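SnoaL-like domain-containing protein (Burkholderia xenovorans LB400, PDB 3EN8) is of unknown function but belongs to the SnoaL-like group of the NTF2 superfamily and binds a calcium ion in the crystal. Local coordinates at residues I29-Q40 and G101-F110; P59-R68 and I78-N86. One frame throughout, in Å; residues are numbered along the deposited sequence.

Contact 1 of 2, residues I29-Q40 and G101-F110; sequences IYDDDAICDYPQ and GKVVHETQYF. With CA (calcium ion), chain B.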
loop_
_atom_site.group_PDB
_atom_site.type_symbol
_atom_site.label_atom_id
_atom_site.label_comp_id
_atom_site.label_asym_id
_atom_site.label_seq_id
_atom_site.Cartn_x
_atom_site.Cartn_y
_atom_site.Cartn_z
ATOM N N ILE A 29 -9.748 -17.054 -4.342
ATOM C CA ILE A 29 -10.154 -16.051 -3.328
ATOM C C ILE A 29 -11.048 -14.945 -3.894
ATOM O O ILE A 29 -11.667 -14.192 -3.152
ATOM C CB ILE A 29 -8.922 -15.420 -2.593
ATOM C CG1 ILE A 29 -9.339 -14.912 -1.207
ATOM C CG2 ILE A 29 -8.278 -14.271 -3.455
ATOM C CD1 ILE A 29 -8.131 -14.436 -0.304
ATOM N N TYR A 30 -11.127 -14.849 -5.219
ATOM C CA TYR A 30 -11.831 -13.702 -5.858
ATOM C C TYR A 30 -13.280 -13.971 -6.152
ATOM O O TYR A 30 -13.671 -15.051 -6.561
ATOM C CB TYR A 30 -11.180 -13.237 -7.185
ATOM C CG TYR A 30 -9.760 -12.814 -7.013
ATOM C CD1 TYR A 30 -9.444 -11.517 -6.616
ATOM C CD2 TYR A 30 -8.705 -13.726 -7.243
ATOM C CE1 TYR A 30 -8.125 -11.125 -6.412
ATOM C CE2 TYR A 30 -7.384 -13.339 -7.073
ATOM C CZ TYR A 30 -7.090 -12.043 -6.668
ATOM O OH TYR A 30 -5.796 -11.637 -6.450
ATOM N N ASP A 31 -14.084 -12.943 -5.968
ATOM C CA ASP A 31 -15.389 -12.943 -6.625
ATOM C C ASP A 31 -15.192 -13.062 -8.128
ATOM O O ASP A 31 -14.208 -12.595 -8.666
ATOM C CB ASP A 31 -16.133 -11.649 -6.343
ATOM C CG ASP A 31 -17.540 -11.668 -6.872
ATOM O OD1 ASP A 31 -18.408 -12.236 -6.189
ATOM O OD2 ASP A 31 -17.792 -11.099 -7.951
ATOM N N ASP A 32 -16.191 -13.611 -8.803
ATOM C CA ASP A 32 -16.120 -13.752 -10.263
ATOM C C ASP A 32 -15.899 -12.429 -10.977
ATOM O O ASP A 32 -15.187 -12.354 -11.986
ATOM C CB ASP A 32 -17.348 -14.476 -10.820
ATOM C CG ASP A 32 -18.614 -13.625 -10.783
ATOM O OD1 ASP A 32 -18.775 -12.840 -9.816
ATOM O OD2 ASP A 32 -19.463 -13.743 -11.729
ATOM N N ASP A 33 -16.504 -11.385 -10.432
ATOM C CA ASP A 33 -16.454 -10.059 -11.031
ATOM C C ASP A 33 -15.429 -9.140 -10.355
ATOM O O ASP A 33 -15.483 -7.920 -10.484
ATOM C CB ASP A 33 -17.830 -9.405 -11.008
ATOM C CG ASP A 33 -18.864 -10.245 -11.686
ATOM O OD1 ASP A 33 -18.691 -10.549 -12.860
ATOM O OD2 ASP A 33 -19.804 -10.640 -11.007
ATOM N N ALA A 34 -14.497 -9.750 -9.642
ATOM C CA ALA A 34 -13.429 -9.018 -8.990
ATOM C C ALA A 34 -12.741 -8.109 -10.004
ATOM O O ALA A 34 -12.529 -8.473 -11.159
ATOM C CB ALA A 34 -12.355 -9.982 -8.375
ATOM N N ILE A 35 -12.370 -6.941 -9.512
ATOM C CA ILE A 35 -11.518 -5.989 -10.250
ATOM C C ILE A 35 -10.152 -5.863 -9.584
ATOM O O ILE A 35 -10.020 -5.945 -8.366
ATOM C CB ILE A 35 -12.193 -4.597 -10.454
ATOM C CG1 ILE A 35 -12.530 -3.925 -9.122
ATOM C CG2 ILE A 35 -13.482 -4.791 -11.277
ATOM C CD1 ILE A 35 -12.996 -2.432 -9.190
ATOM N N CYS A 36 -9.148 -5.685 -10.433
ATOM C CA CYS A 36 -7.780 -5.490 -9.989
ATOM C C CYS A 36 -7.184 -4.296 -10.705
ATOM O O CYS A 36 -7.109 -4.268 -11.923
ATOM C CB CYS A 36 -6.923 -6.726 -10.235
ATOM S SG CYS A 36 -5.291 -6.602 -9.443
ATOM N N ASP A 37 -6.777 -3.327 -9.900
ATOM C CA ASP A 37 -6.229 -2.033 -10.368
ATOM C C ASP A 37 -4.732 -1.921 -10.119
ATOM O O ASP A 37 -4.220 -2.295 -9.059
ATOM C CB ASP A 37 -6.883 -0.888 -9.602
ATOM C CG ASP A 37 -8.349 -0.710 -9.904
ATOM O OD1 ASP A 37 -8.852 -1.288 -10.896
ATOM O OD2 ASP A 37 -9.014 0.028 -9.126
ATOM N N TYR A 38 -4.048 -1.378 -11.117
ATOM C CA TYR A 38 -2.681 -0.939 -11.005
ATOM C C TYR A 38 -2.642 0.584 -11.150
ATOM O O TYR A 38 -2.537 1.100 -12.278
ATOM C CB TYR A 38 -1.803 -1.556 -12.118
ATOM C CG TYR A 38 -1.871 -3.063 -12.265
ATOM C CD1 TYR A 38 -1.978 -3.902 -11.150
ATOM C CD2 TYR A 38 -1.778 -3.656 -13.507
ATOM C CE1 TYR A 38 -2.011 -5.267 -11.280
ATOM C CE2 TYR A 38 -1.808 -5.032 -13.649
ATOM C CZ TYR A 38 -1.931 -5.837 -12.532
ATOM O OH TYR A 38 -1.948 -7.204 -12.671
ATOM N N PRO A 39 -2.701 1.316 -10.017
ATOM C CA PRO A 39 -2.796 2.779 -10.167
ATOM C C PRO A 39 -1.579 3.376 -10.846
ATOM O O PRO A 39 -1.665 4.434 -11.441
ATOM C CB PRO A 39 -2.977 3.256 -8.712
ATOM C CG PRO A 39 -3.764 2.143 -8.086
ATOM C CD PRO A 39 -3.113 0.881 -8.671
ATOM N N GLN A 40 -0.457 2.680 -10.799
ATOM C CA GLN A 40 0.795 3.239 -11.345
ATOM C C GLN A 40 0.696 3.411 -12.847
ATOM O O GLN A 40 1.375 4.258 -13.467
ATOM C CB GLN A 40 2.005 2.364 -11.025
ATOM C CG GLN A 40 2.452 2.419 -9.581
ATOM C CD GLN A 40 3.336 1.232 -9.232
ATOM O OE1 GLN A 40 2.869 0.178 -8.754
ATOM N NE2 GLN A 40 4.608 1.385 -9.486
ATOM N N GLY A 101 -16.743 -12.894 1.933
ATOM C CA GLY A 101 -15.620 -13.793 2.038
ATOM C C GLY A 101 -14.816 -13.905 0.775
ATOM O O GLY A 101 -13.900 -14.722 0.665
ATOM N N LYS A 102 -15.125 -13.039 -0.172
ATOM C CA LYS A 102 -14.410 -13.050 -1.443
ATOM C C LYS A 102 -13.916 -11.647 -1.809
ATOM O O LYS A 102 -14.488 -10.655 -1.459
ATOM C CB LYS A 102 -15.305 -13.638 -2.553
ATOM C CG LYS A 102 -15.685 -15.103 -2.374
ATOM C CD LYS A 102 -14.450 -16.007 -2.494
ATOM C CE LYS A 102 -14.819 -17.487 -2.573
ATOM N NZ LYS A 102 -13.666 -18.405 -2.399
ATOM N N VAL A 103 -12.807 -11.607 -2.507
ATOM C CA VAL A 103 -12.206 -10.326 -2.935
ATOM C C VAL A 103 -13.023 -9.728 -4.057
ATOM O O VAL A 103 -13.243 -10.370 -5.089
ATOM C CB VAL A 103 -10.740 -10.530 -3.352
ATOM C CG1 VAL A 103 -10.187 -9.240 -3.962
ATOM C CG2 VAL A 103 -9.901 -10.953 -2.131
ATOM N N VAL A 104 -13.486 -8.491 -3.883
ATOM C CA VAL A 104 -14.224 -7.858 -4.973
ATOM C C VAL A 104 -13.403 -6.786 -5.673
ATOM O O VAL A 104 -13.704 -6.389 -6.808
ATOM C CB VAL A 104 -15.574 -7.281 -4.502
ATOM C CG1 VAL A 104 -16.484 -8.412 -3.952
ATOM C CG2 VAL A 104 -15.398 -6.110 -3.463
ATOM N N HIS A 105 -12.410 -6.284 -4.953
ATOM C CA HIS A 105 -11.509 -5.235 -5.474
ATOM C C HIS A 105 -10.110 -5.364 -4.854
ATOM O O HIS A 105 -9.929 -5.371 -3.646
ATOM C CB HIS A 105 -12.119 -3.851 -5.215
ATOM C CG HIS A 105 -11.444 -2.706 -5.936
ATOM N ND1 HIS A 105 -11.976 -1.432 -5.931
ATOM C CD2 HIS A 105 -10.307 -2.632 -6.671
ATOM C CE1 HIS A 105 -11.203 -0.625 -6.647
ATOM N NE2 HIS A 105 -10.172 -1.323 -7.093
ATOM N N GLU A 106 -9.133 -5.527 -5.718
ATOM C CA GLU A 106 -7.732 -5.556 -5.315
ATOM C C GLU A 106 -7.067 -4.378 -5.974
ATOM O O GLU A 106 -7.373 -4.075 -7.104
ATOM C CB GLU A 106 -7.064 -6.849 -5.797
ATOM C CG GLU A 106 -5.574 -6.930 -5.450
ATOM C CD GLU A 106 -4.948 -8.292 -5.761
ATOM O OE1 GLU A 106 -5.546 -9.123 -6.509
ATOM O OE2 GLU A 106 -3.823 -8.509 -5.243
ATOM N N THR A 107 -6.179 -3.719 -5.243
ATOM C CA THR A 107 -5.308 -2.682 -5.810
ATOM C C THR A 107 -3.877 -3.048 -5.465
ATOM O O THR A 107 -3.530 -3.235 -4.283
ATOM C CB THR A 107 -5.614 -1.330 -5.178
ATOM O OG1 THR A 107 -7.020 -1.116 -5.171
ATOM C CG2 THR A 107 -4.899 -0.177 -5.940
ATOM N N GLN A 108 -3.050 -3.113 -6.486
ATOM C CA GLN A 108 -1.657 -3.449 -6.312
ATOM C C GLN A 108 -0.697 -2.324 -6.721
ATOM O O GLN A 108 -0.894 -1.624 -7.708
ATOM C CB GLN A 108 -1.313 -4.718 -7.089
ATOM C CG GLN A 108 -1.796 -6.035 -6.485
ATOM C CD GLN A 108 -1.486 -7.233 -7.407
ATOM O OE1 GLN A 108 -1.992 -7.319 -8.516
ATOM N NE2 GLN A 108 -0.686 -8.180 -6.915
ATOM N N TYR A 109 0.341 -2.201 -5.908
ATOM C CA TYR A 109 1.489 -1.342 -6.170
ATOM C C TYR A 109 2.796 -2.155 -6.127
ATOM O O TYR A 109 2.998 -2.996 -5.260
ATOM C CB TYR A 109 1.581 -0.297 -5.082
ATOM C CG TYR A 109 0.495 0.748 -5.136
ATOM C CD1 TYR A 109 -0.706 0.550 -4.526
ATOM C CD2 TYR A 109 0.682 1.931 -5.863
ATOM C CE1 TYR A 109 -1.715 1.515 -4.573
ATOM C CE2 TYR A 109 -0.297 2.911 -5.889
ATOM C CZ TYR A 109 -1.480 2.697 -5.265
ATOM O OH TYR A 109 -2.431 3.655 -5.336
ATOM N N PHE A 110 3.685 -1.795 -7.010
ATOM C CA PHE A 110 4.952 -2.489 -7.212
ATOM C C PHE A 110 6.052 -1.468 -7.159
ATOM O O PHE A 110 6.155 -0.622 -8.034
ATOM C CB PHE A 110 4.963 -3.202 -8.568
ATOM C CG PHE A 110 3.770 -4.099 -8.800
ATOM C CD1 PHE A 110 3.796 -5.417 -8.376
ATOM C CD2 PHE A 110 2.624 -3.621 -9.449
ATOM C CE1 PHE A 110 2.708 -6.254 -8.598
ATOM C CE2 PHE A 110 1.516 -4.470 -9.657
ATOM C CZ PHE A 110 1.575 -5.765 -9.230
HETATM CA CA CA B . -21.019 -12.323 -12.231
HETATM O O HOH W 1 -2.920 -11.104 -5.504
HETATM O O HOH W 2 -20.431 -11.752 -14.425
HETATM O O HOH W 3 -1.191 -8.625 -10.678
HETATM O O HOH W 4 0.083 0.078 -9.584
#

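Contact 2 of 2, residues P59-R68 and I78-N86; sequences PGKPAGFEVR and ITEYSISYN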
loop_
_atom_site.group_PDB
_atom_site.type_symbol
_atom_site.label_atom_id
_atom_site.label_comp_id
_atom_site.label_asym_id
_atom_site.label_seq_id
_atom_site.Cartn_x
_atom_site.Cartn_y
_atom_site.Cartn_z
ATOM N N PRO A 59 3.633 -11.822 -15.580
ATOM C CA PRO A 59 4.980 -12.413 -15.612
ATOM C C PRO A 59 5.048 -13.889 -15.221
ATOM O O PRO A 59 6.114 -14.501 -15.225
ATOM C CB PRO A 59 5.742 -11.570 -14.579
ATOM C CG PRO A 59 4.706 -11.207 -13.568
ATOM C CD PRO A 59 3.383 -11.099 -14.320
ATOM N N GLY A 60 3.897 -14.460 -14.920
ATOM C CA GLY A 60 3.841 -15.851 -14.459
ATOM C C GLY A 60 4.398 -16.008 -13.061
ATOM O O GLY A 60 4.514 -15.048 -12.323
ATOM N N LYS A 61 4.765 -17.233 -12.720
ATOM C CA LYS A 61 5.244 -17.551 -11.371
ATOM C C LYS A 61 6.515 -16.771 -10.997
ATOM O O LYS A 61 7.491 -16.769 -11.746
ATOM C CB LYS A 61 5.526 -19.049 -11.252
ATOM C CG LYS A 61 5.903 -19.484 -9.851
ATOM C CD LYS A 61 6.606 -20.798 -9.879
ATOM C CE LYS A 61 7.193 -21.142 -8.532
ATOM N NZ LYS A 61 7.818 -22.486 -8.597
ATOM N N PRO A 62 6.523 -16.123 -9.826
ATOM C CA PRO A 62 7.748 -15.426 -9.420
ATOM C C PRO A 62 8.911 -16.377 -9.059
ATOM O O PRO A 62 8.685 -17.463 -8.548
ATOM C CB PRO A 62 7.289 -14.644 -8.204
ATOM C CG PRO A 62 6.197 -15.437 -7.632
ATOM C CD PRO A 62 5.473 -16.031 -8.790
ATOM N N ALA A 63 10.138 -15.975 -9.383
ATOM C CA ALA A 63 11.332 -16.774 -9.034
ATOM C C ALA A 63 11.566 -16.758 -7.525
ATOM O O ALA A 63 12.237 -17.625 -6.959
ATOM C CB ALA A 63 12.605 -16.269 -9.804
ATOM N N GLY A 64 11.007 -15.727 -6.896
ATOM C CA GLY A 64 11.165 -15.467 -5.468
ATOM C C GLY A 64 9.942 -14.738 -4.935
ATOM O O GLY A 64 9.435 -13.843 -5.580
ATOM N N PHE A 65 9.507 -15.151 -3.753
ATOM C CA PHE A 65 8.260 -14.648 -3.091
ATOM C C PHE A 65 8.376 -14.769 -1.590
ATOM O O PHE A 65 8.794 -15.817 -1.062
ATOM C CB PHE A 65 7.028 -15.430 -3.560
ATOM C CG PHE A 65 5.719 -14.880 -3.029
ATOM C CD1 PHE A 65 5.329 -15.132 -1.740
ATOM C CD2 PHE A 65 4.908 -14.113 -3.835
ATOM C CE1 PHE A 65 4.126 -14.612 -1.241
ATOM C CE2 PHE A 65 3.703 -13.591 -3.339
ATOM C CZ PHE A 65 3.333 -13.841 -2.049
ATOM N N GLU A 66 8.021 -13.681 -0.901
ATOM C CA GLU A 66 8.013 -13.685 0.565
ATOM C C GLU A 66 7.029 -12.662 1.104
ATOM O O GLU A 66 7.010 -11.504 0.686
ATOM C CB GLU A 66 9.425 -13.391 1.069
ATOM C CG GLU A 66 9.625 -13.196 2.532
ATOM C CD GLU A 66 11.097 -12.882 2.813
ATOM O OE1 GLU A 66 11.610 -11.855 2.304
ATOM O OE2 GLU A 66 11.740 -13.683 3.506
ATOM N N VAL A 67 6.183 -13.111 2.014
ATOM C CA VAL A 67 5.253 -12.174 2.670
ATOM C C VAL A 67 5.994 -11.437 3.770
ATOM O O VAL A 67 6.738 -12.041 4.573
ATOM C CB VAL A 67 4.010 -12.864 3.247
ATOM C CG1 VAL A 67 3.146 -11.830 4.043
ATOM C CG2 VAL A 67 3.171 -13.494 2.109
ATOM N N ARG A 68 5.798 -10.120 3.799
ATOM C CA ARG A 68 6.377 -9.259 4.847
ATOM C C ARG A 68 5.422 -9.105 6.036
ATOM O O ARG A 68 5.733 -9.308 7.223
ATOM C CB ARG A 68 6.681 -7.862 4.288
ATOM C CG ARG A 68 7.334 -6.949 5.315
ATOM C CD ARG A 68 7.565 -5.524 4.812
ATOM N NE ARG A 68 8.177 -4.652 5.832
ATOM C CZ ARG A 68 9.492 -4.484 5.979
ATOM N NH1 ARG A 68 10.353 -5.145 5.222
ATOM N NH2 ARG A 68 9.959 -3.672 6.923
ATOM N N ILE A 78 -4.640 -5.769 3.792
ATOM C CA ILE A 78 -3.449 -5.303 3.111
ATOM C C ILE A 78 -2.221 -6.152 3.380
ATOM O O ILE A 78 -1.809 -6.393 4.511
ATOM C CB ILE A 78 -3.187 -3.804 3.358
ATOM C CG1 ILE A 78 -2.060 -3.341 2.435
ATOM C CG2 ILE A 78 -2.912 -3.479 4.845
ATOM C CD1 ILE A 78 -1.865 -1.834 2.457
ATOM N N THR A 79 -1.667 -6.599 2.276
ATOM C CA THR A 79 -0.529 -7.510 2.283
ATOM C C THR A 79 0.652 -6.776 1.684
ATOM O O THR A 79 0.582 -6.207 0.588
ATOM C CB THR A 79 -0.790 -8.842 1.513
ATOM O OG1 THR A 79 -1.907 -9.535 2.050
ATOM C CG2 THR A 79 0.476 -9.738 1.555
ATOM N N GLU A 80 1.725 -6.795 2.456
ATOM C CA GLU A 80 3.018 -6.306 2.046
ATOM C C GLU A 80 3.883 -7.507 1.777
ATOM O O GLU A 80 4.002 -8.408 2.609
ATOM C CB GLU A 80 3.656 -5.448 3.154
ATOM C CG GLU A 80 2.915 -4.132 3.511
ATOM C CD GLU A 80 3.471 -3.547 4.757
ATOM O OE1 GLU A 80 4.643 -3.122 4.698
ATOM O OE2 GLU A 80 2.745 -3.535 5.789
ATOM N N TYR A 81 4.487 -7.530 0.619
ATOM C CA TYR A 81 5.239 -8.749 0.217
ATOM C C TYR A 81 6.223 -8.381 -0.823
ATOM O O TYR A 81 6.137 -7.333 -1.393
ATOM C CB TYR A 81 4.326 -9.874 -0.279
ATOM C CG TYR A 81 3.470 -9.645 -1.538
ATOM C CD1 TYR A 81 2.302 -8.859 -1.498
ATOM C CD2 TYR A 81 3.791 -10.239 -2.735
ATOM C CE1 TYR A 81 1.533 -8.674 -2.615
ATOM C CE2 TYR A 81 3.002 -10.073 -3.879
ATOM C CZ TYR A 81 1.854 -9.273 -3.814
ATOM O OH TYR A 81 1.075 -9.107 -4.972
ATOM N N SER A 82 7.177 -9.279 -1.030
ATOM C CA SER A 82 8.201 -9.115 -2.064
ATOM C C SER A 82 8.038 -10.212 -3.129
ATOM O O SER A 82 7.712 -11.387 -2.849
ATOM C CB SER A 82 9.609 -9.178 -1.451
ATOM O OG SER A 82 9.832 -8.070 -0.605
ATOM N N ILE A 83 8.189 -9.785 -4.367
ATOM C CA ILE A 83 8.249 -10.691 -5.502
ATOM C C ILE A 83 9.538 -10.419 -6.283
ATOM O O ILE A 83 10.017 -9.290 -6.322
ATOM C CB ILE A 83 7.024 -10.510 -6.423
ATOM C CG1 ILE A 83 6.998 -9.148 -7.094
ATOM C CG2 ILE A 83 5.734 -10.701 -5.634
ATOM C CD1 ILE A 83 5.826 -8.960 -8.041
ATOM N N SER A 84 10.126 -11.426 -6.891
ATOM C CA SER A 84 11.350 -11.161 -7.616
ATOM C C SER A 84 11.473 -12.046 -8.846
ATOM O O SER A 84 11.062 -13.198 -8.849
ATOM C CB SER A 84 12.552 -11.345 -6.676
ATOM O OG SER A 84 13.787 -11.149 -7.312
ATOM N N TYR A 85 12.022 -11.416 -9.878
ATOM C CA TYR A 85 12.344 -12.007 -11.170
ATOM C C TYR A 85 13.702 -11.476 -11.584
ATOM O O TYR A 85 13.975 -10.295 -11.468
ATOM C CB TYR A 85 11.320 -11.608 -12.255
ATOM C CG TYR A 85 9.890 -11.987 -11.966
ATOM C CD1 TYR A 85 9.066 -11.173 -11.199
ATOM C CD2 TYR A 85 9.357 -13.152 -12.489
ATOM C CE1 TYR A 85 7.749 -11.536 -10.924
ATOM C CE2 TYR A 85 8.052 -13.522 -12.234
ATOM C CZ TYR A 85 7.250 -12.718 -11.464
ATOM O OH TYR A 85 5.952 -13.146 -11.222
ATOM N N ASN A 86 14.564 -12.368 -12.026
ATOM C CA ASN A 86 15.842 -11.987 -12.570
ATOM C C ASN A 86 16.738 -11.259 -11.577
ATOM O O ASN A 86 17.586 -10.466 -11.951
ATOM C CB ASN A 86 15.647 -11.113 -13.798
ATOM C CG ASN A 86 14.761 -11.756 -14.828
ATOM O OD1 ASN A 86 13.721 -11.202 -15.215
ATOM N ND2 ASN A 86 15.148 -12.943 -15.270
HETATM O O HOH W 5 11.999 -9.822 0.591
HETATM O O HOH W 6 6.031 -3.528 7.036
#

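Contact 1 of 2, residues I29-Q40 and G101-F110
Tyr30, in the short strand 30-31 before the corner, reaches Glu106 on strand 102-111. Its OH donates to Glu106 OE1 at 2.5 Å, on the syn side of the carboxylate and 27° out of its plane. The glutamate chain is extended, with CG anti to the backbone N (chi1 178°), which carries the carboxylate out to the phenol. OE1 also takes a salt bridge from Arg55. OE2 is served by Ser94 and by a water that donates to Tyr30 OH as well. This buried acid thus has partners at both oxygens.

On the face bearing Ile35 and Asp37, His105 NE2 donates to Asp37 OD2 at 2.7 Å. The imidazole comes from above the carboxylate, and the two planes are 79° apart. Asp37 OD1 is held by Arg44. Ile35 CD1 sits 3.4 Å from the centroid of the His105 ring, over its face, as a CH-pi contact.

Farther along, Gln40 uses both ends of its amide on one residue. OE1 accepts from Phe110 N at 2.8 Å, and NE2 donates to Phe110 O at 2.9 Å. NE2 also bonds Asp112 O of the second subunit. The edge of Phe110 points at the face of Tyr38, with centroids 5.7 Å apart. In the type I turn from Asp31 to Ala34, Asp31 OD2 accepts from Asp33 N, an Asx turn. Asp32 OD2 and Asp33 OD2 bind calcium at 2.2 and 2.4 Å.

Strand 34-38 lies between strands 43-46 and 102-111. Helix 48-57 packs on Tyr30 and Cys36, and helix 3-20 on Ile29. Strand 88-99 flanks 102-111 on its far side, where Val104 and His105 form a classic bulge opposite Glu97.

Contact 2 of 2, residues P59-R68 and I78-N86
Strands 64-68 and 78-85 run antiparallel at 149°, with Glu66 and Ser82 as a hydrogen-bonded pair and Phe65 and Ile83 as a non-hydrogen-bonded one. Ser82 N donates to Glu66 O at 2.8 Å, and Glu66 N returns a bond to Ser82 O. At the start of strand 64-68 the pairing is irregular: Ala63 N and Gly64 N both reach Ser84 O, each weakly, while Ser84 N bonds Gly64 O.

Tyr85 closes this end. Its OH donates to Gly60 O at 2.6 Å, and that carbonyl oxygen lies at the edge of the ring. The ring swings back over the loop because CG is anti to the carbonyl carbon (chi1 -59°). Pro59 and Pro62 crowd its hydroxyl end: Pro59 CG is 3.6 Å from Tyr85 CZ, and Pro62 CB is 3.8 Å from the same carbon.

On the face of Phe65 and Val67, Phe65 CE2 meets Tyr81 CD2 at 3.4 Å. The two rings are inclined by 32°, neither stacked nor edge-to-face. Phe65 CD2 also touches Ile83 CG2 at 3.9 Å. Trp15 and Ala19 of helix 3-20 pack on Phe65 from this side.

The face of Glu66 and Ser82 is more polar. A water links Glu66 OE1 to Ser82 OG. At the far end of the pairing, a water accepts from Arg68 NE and donates to Glu80 OE1. Those two charged atoms are 4.0 Å apart, beyond a salt bridge. Arg68 has its salt bridge with the terminal carboxylate of Gly128, while Glu80 OE1 accepts from Tyr109 OH of the second subunit.

The doubled approach to Ser84 is a classic beta bulge. It lies at the start of the beta hairpin 64-73/76-85, whose first strand is an outermost strand, within this chain, of the curved sheet of the NTF2-like fold.

Overall arrangement
Contacts 1 and 2 belong to one mixed sheet, with centres about 17 Å apart and on opposite sides of the chain's centre. Strand 88-99 runs between strands 102-111 and 76-85. Side chains still meet across it: Gln108 NE2 lies 2.8 Å from Tyr81 OH, a probable hydrogen bond, and Phe110 CD1 packs 4.1 Å from Ile83 CD1. In sequence, both segments of contact 2 fall between those of contact 1. Calcium is bound at the turn of contact 1; contact 2 lies away from that site. Both contacts also reach the dimer interface. There Tyr109 of one subunit bonds Glu80 of the other, joining contact 1 to contact 2 between chains.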